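Local coordinates for ABC transporter, substrate binding protein (Agrobacterium tumefaciens, PDB 3C9H), which probably binds a solute in the periplasm and delivers it to an ABC transporter, and binds a magnesium ion, at residues A239-W242 with A243-P247. Numbering follows the deposited sequence.
Sequences AADW and ASRHP
The carboxylate of D241 swings away from its amide nitrogen (chi1 -176°), and the R245 chain bends at chi3 (-74°). This brings OD2 of D241 to NH2 of R245 in a 2.8 Å salt bridge. The nitrogen bonds in the guanidinium plane but meets OD2 from above the carboxylate plane.

H246 stacks offset on W242, with the imidazole and six-membered-ring centroids 4.4 Å apart and planes tilted by 26°. CE3 and CZ3 of W242 lie over one imidazole face. Over the same indole face, the R245 guanidinium lies above the five-membered ring, a long, at most weak cation-pi contact.

The carbonyl O of W242 gathers the last turn, accepting from R245 N, H246 N and, at 3.3 Å, H246 ND1. The ND1 bond lies close to the imidazole plane and helps fix the ring. One residue earlier, D241 O accepts from S244 OG at 2.9 Å.

The W242 side chain comes about 6 Å from that of D43, a magnesium ligand. The contact spans the C-terminal end of helix 236-245, which follows strand 230-235, and the loop start, at the surface of a solute-binding fold. W242 and H246 touch S224 of helix 216-224; W242 also packs on L220 and E221.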
# COMPACT_ATOMS: atom_id res chain seq x y z
N ALA A 239 -7.94 3.78 -5.95
CA ALA A 239 -8.50 4.09 -7.25
C ALA A 239 -10.01 3.83 -7.23
O ALA A 239 -10.77 4.65 -7.70
CB ALA A 239 -7.80 3.28 -8.34
N ALA A 240 -10.42 2.69 -6.67
CA ALA A 240 -11.85 2.37 -6.53
C ALA A 240 -12.57 3.40 -5.66
O ALA A 240 -13.71 3.79 -5.98
CB ALA A 240 -12.06 0.94 -6.01
N ASP A 241 -11.92 3.87 -4.59
CA ASP A 241 -12.49 4.93 -3.74
C ASP A 241 -12.70 6.22 -4.51
O ASP A 241 -13.78 6.81 -4.44
CB ASP A 241 -11.57 5.24 -2.55
CG ASP A 241 -12.18 6.25 -1.61
OD1 ASP A 241 -13.25 5.94 -1.04
OD2 ASP A 241 -11.62 7.35 -1.47
N TRP A 242 -11.67 6.64 -5.23
CA TRP A 242 -11.76 7.82 -6.10
C TRP A 242 -12.87 7.69 -7.14
O TRP A 242 -13.71 8.59 -7.26
CB TRP A 242 -10.44 8.10 -6.82
CG TRP A 242 -9.67 9.10 -6.10
CD1 TRP A 242 -8.90 8.88 -4.98
CD2 TRP A 242 -9.62 10.49 -6.36
NE1 TRP A 242 -8.36 10.08 -4.54
CE2 TRP A 242 -8.79 11.08 -5.37
CE3 TRP A 242 -10.17 11.30 -7.36
CZ2 TRP A 242 -8.51 12.44 -5.34
CZ3 TRP A 242 -9.90 12.66 -7.32
CH2 TRP A 242 -9.07 13.22 -6.32
N ALA A 243 -12.84 6.58 -7.88
CA ALA A 243 -13.79 6.32 -8.95
C ALA A 243 -15.23 6.32 -8.45
O ALA A 243 -16.15 6.71 -9.20
CB ALA A 243 -13.46 4.98 -9.63
N SER A 244 -15.45 5.89 -7.21
CA SER A 244 -16.78 5.93 -6.62
C SER A 244 -17.33 7.34 -6.47
O SER A 244 -18.54 7.51 -6.43
CB SER A 244 -16.82 5.25 -5.26
OG SER A 244 -16.56 6.18 -4.23
N ARG A 245 -16.45 8.34 -6.37
CA ARG A 245 -16.84 9.75 -6.24
C ARG A 245 -16.59 10.57 -7.51
O ARG A 245 -17.21 11.61 -7.70
CB ARG A 245 -16.06 10.42 -5.09
CG ARG A 245 -16.59 10.12 -3.69
CD ARG A 245 -15.74 10.81 -2.60
NE ARG A 245 -14.45 10.13 -2.43
CZ ARG A 245 -13.24 10.62 -2.73
NH1 ARG A 245 -13.07 11.84 -3.22
NH2 ARG A 245 -12.17 9.87 -2.52
N HIS A 246 -15.66 10.12 -8.35
CA HIS A 246 -15.27 10.85 -9.56
C HIS A 246 -15.36 9.93 -10.78
O HIS A 246 -14.46 9.14 -11.05
CB HIS A 246 -13.85 11.38 -9.43
CG HIS A 246 -13.64 12.29 -8.27
ND1 HIS A 246 -13.31 11.84 -7.01
CD2 HIS A 246 -13.73 13.64 -8.17
CE1 HIS A 246 -13.19 12.87 -6.19
NE2 HIS A 246 -13.45 13.97 -6.87
N PRO A 247 -16.44 10.08 -11.55
CA PRO A 247 -16.76 9.11 -12.61
C PRO A 247 -15.74 9.04 -13.77
O PRO A 247 -15.71 8.04 -14.47
CB PRO A 247 -18.14 9.58 -13.10
CG PRO A 247 -18.16 11.03 -12.83
CD PRO A 247 -17.40 11.20 -11.53